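Local coordinates for inactivation-no-after-potential D protein (Drosophila melanogaster, PDB 2QKU), which is a PDZ-domain scaffold protein that probably gathers components of the photoreceptor signalling cascade into one complex by binding their peptide tails or internal segments, at residues L8-G13 / K71-K76. Sequence-based numbering, arbitrary orientation.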
ATOM      1  N   LEU A   8       4.726   2.158  -8.920  1.00 24.28           N
ATOM      2  CA  LEU A   8       4.260   3.389  -9.525  1.00 23.87           C
ATOM      3  C   LEU A   8       5.196   4.539  -9.204  1.00 23.41           C
ATOM      4  O   LEU A   8       5.994   4.466  -8.268  1.00 23.70           O
ATOM      5  CB  LEU A   8       2.847   3.709  -9.024  1.00 23.45           C
ATOM      6  CG  LEU A   8       2.664   3.952  -7.521  1.00 22.89           C
ATOM      7  CD1 LEU A   8       3.075   5.379  -7.165  1.00 21.15           C
ATOM      8  CD2 LEU A   8       1.201   3.730  -7.154  1.00 23.86           C
HETATM    9  N   MSE A   9       5.095   5.598  -9.996  1.00 23.03           N
HETATM   10  CA  MSE A   9       5.905   6.782  -9.803  1.00 24.26           C
HETATM   11  C   MSE A   9       5.007   7.792  -9.118  1.00 23.38           C
HETATM   12  O   MSE A   9       4.017   8.235  -9.694  1.00 23.64           O
HETATM   13  CB  MSE A   9       6.363   7.328 -11.153  1.00 26.64           C
HETATM   14  CG  MSE A   9       7.133   8.640 -11.081  1.00 31.92           C
HETATM   15 SE   MSE A   9       8.759   8.504 -10.045  1.00 42.47          SE
HETATM   16  CE  MSE A   9       9.340   6.731 -10.618  1.00 34.65           C
ATOM     17  N   LYS A  10       5.328   8.151  -7.883  1.00 23.46           N
ATOM     18  CA  LYS A  10       4.492   9.115  -7.193  1.00 24.87           C
ATOM     19  C   LYS A  10       4.772  10.523  -7.694  1.00 26.24           C
ATOM     20  O   LYS A  10       5.925  10.900  -7.918  1.00 26.20           O
ATOM     21  CB  LYS A  10       4.709   9.071  -5.682  1.00 23.40           C
ATOM     22  CG  LYS A  10       3.737   9.991  -4.963  1.00 23.34           C
ATOM     23  CD  LYS A  10       3.924  10.024  -3.467  1.00 22.15           C
ATOM     24  CE  LYS A  10       2.875  10.934  -2.853  1.00 22.10           C
ATOM     25  NZ  LYS A  10       2.838  12.260  -3.545  1.00 19.16           N
ATOM     26  N   LYS A  11       3.704  11.295  -7.871  1.00 26.28           N
ATOM     27  CA  LYS A  11       3.830  12.662  -8.334  1.00 27.23           C
ATOM     28  C   LYS A  11       3.626  13.642  -7.187  1.00 27.22           C
ATOM     29  O   LYS A  11       2.751  13.452  -6.334  1.00 25.20           O
ATOM     30  CB  LYS A  11       2.814  12.942  -9.443  1.00 30.26           C
ATOM     31  CG  LYS A  11       3.046  12.116 -10.702  1.00 35.22           C
ATOM     32  CD  LYS A  11       2.230  12.642 -11.875  1.00 41.17           C
ATOM     33  CE  LYS A  11       2.578  11.907 -13.170  1.00 43.92           C
ATOM     34  NZ  LYS A  11       1.907  12.505 -14.364  1.00 46.07           N
ATOM     35  N   ALA A  12       4.443  14.689  -7.173  1.00 24.36           N
ATOM     36  CA  ALA A  12       4.357  15.715  -6.145  1.00 22.40           C
ATOM     37  C   ALA A  12       2.952  16.305  -6.148  1.00 20.98           C
ATOM     38  O   ALA A  12       2.401  16.596  -7.204  1.00 18.63           O
ATOM     39  CB  ALA A  12       5.389  16.815  -6.420  1.00 21.15           C
ATOM     40  N   GLY A  13       2.370  16.468  -4.966  1.00 21.22           N
ATOM     41  CA  GLY A  13       1.038  17.041  -4.888  1.00 21.17           C
ATOM     42  C   GLY A  13      -0.120  16.067  -5.028  1.00 20.98           C
ATOM     43  O   GLY A  13      -1.267  16.427  -4.749  1.00 22.38           O
ATOM     44  N   LYS A  71       3.467   7.438   4.267  1.00 19.51           N
ATOM     45  CA  LYS A  71       3.379   8.875   4.081  1.00 20.77           C
ATOM     46  C   LYS A  71       4.687   9.471   3.585  1.00 20.64           C
ATOM     47  O   LYS A  71       4.693  10.526   2.941  1.00 18.48           O
ATOM     48  CB  LYS A  71       2.955   9.540   5.391  1.00 21.37           C
ATOM     49  CG  LYS A  71       1.532  10.081   5.357  1.00 28.14           C
ATOM     50  CD  LYS A  71       0.563   9.083   4.722  1.00 29.10           C
ATOM     51  CE  LYS A  71      -0.840   9.655   4.660  1.00 32.64           C
ATOM     52  NZ  LYS A  71      -0.899  10.965   3.940  1.00 35.08           N
ATOM     53  N   GLY A  72       5.792   8.793   3.874  1.00 19.21           N
ATOM     54  CA  GLY A  72       7.082   9.294   3.439  1.00 20.36           C
ATOM     55  C   GLY A  72       7.358   9.012   1.977  1.00 21.20           C
ATOM     56  O   GLY A  72       8.340   9.502   1.422  1.00 21.31           O
ATOM     57  N   ALA A  73       6.486   8.224   1.356  1.00 22.39           N
ATOM     58  CA  ALA A  73       6.618   7.852  -0.055  1.00 24.41           C
ATOM     59  C   ALA A  73       6.992   9.021  -0.957  1.00 24.83           C
ATOM     60  O   ALA A  73       6.350  10.074  -0.936  1.00 24.04           O
ATOM     61  CB  ALA A  73       5.325   7.226  -0.548  1.00 25.33           C
ATOM     62  N   ASN A  74       8.024   8.818  -1.766  1.00 26.14           N
ATOM     63  CA  ASN A  74       8.493   9.848  -2.674  1.00 29.02           C
ATOM     64  C   ASN A  74       9.234   9.212  -3.848  1.00 29.14           C
ATOM     65  O   ASN A  74      10.134   8.390  -3.662  1.00 30.34           O
ATOM     66  CB  ASN A  74       9.409  10.810  -1.920  1.00 30.67           C
ATOM     67  CG  ASN A  74       9.802  12.001  -2.748  1.00 34.55           C
ATOM     68  OD1 ASN A  74      10.688  11.912  -3.598  1.00 38.27           O
ATOM     69  ND2 ASN A  74       9.137  13.129  -2.519  1.00 35.66           N
ATOM     70  N   GLY A  75       8.849   9.593  -5.060  1.00 28.68           N
ATOM     71  CA  GLY A  75       9.484   9.030  -6.235  1.00 27.96           C
ATOM     72  C   GLY A  75       8.922   7.656  -6.548  1.00 28.60           C
ATOM     73  O   GLY A  75       7.704   7.458  -6.553  1.00 27.79           O
ATOM     74  N   LYS A  76       9.804   6.698  -6.805  1.00 28.29           N
ATOM     75  CA  LYS A  76       9.368   5.349  -7.123  1.00 28.57           C
ATOM     76  C   LYS A  76       8.802   4.677  -5.878  1.00 27.43           C
ATOM     77  O   LYS A  76       9.413   4.709  -4.810  1.00 26.59           O
ATOM     78  CB  LYS A  76      10.542   4.534  -7.676  1.00 32.50           C
ATOM     79  CG  LYS A  76      10.152   3.180  -8.272  1.00 38.64           C
ATOM     80  CD  LYS A  76      10.744   1.994  -7.489  1.00 43.28           C
ATOM     81  CE  LYS A  76      10.089   1.819  -6.120  1.00 44.25           C
ATOM     82  NZ  LYS A  76      10.724   0.734  -5.317  1.00 46.10           N
TER
HETATM   83  O   HOH W   1       7.298  12.017  -5.942  1.00 26.26           O
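M9 and K76 face each other as an antiparallel non-hydrogen-bonded pair, their CA atoms 4.6 Å apart, where strand 2-9 lies alongside the start of strand 76-83. One residue further on, K10 N donates to G75 O at 2.8 Å, a nearly straight bond (167° at the hydrogen) although the donor lies 33° off the plane of the carbonyl. A water completes the junction, donating to K10 O at 2.7 Å and accepting from G75 N at 3.0 Å. The side chains of M9 and K76 share one face of the sheet. Selenomethionine M9, kinked at its second and third torsions, folds back over the G75 peptide, SE 3.6 Å from G75 C, and brings its methyl CE to 3.9 Å from K76 CB. K10 extends with CG anti to the backbone N (chi1 -175°) and lays CD 3.5 Å from A73 O. Only at chi4 does it bend, and NZ then donates to the carbonyls of K11 and K14, 3.0 Å away at K11 O and above that carbonyl plane. Shortened to an alanine, this residue would probably leave the carbonyls of K11 and K14 without their ammonium donor and uncover the A73 peptide. L16, Y37 and V77 also touch the K10 chain. This pairing of the first and last strands, beside the loop that joins helix 63-71 to strand 76-83, belongs to the antiparallel beta framework of the PDZ fold.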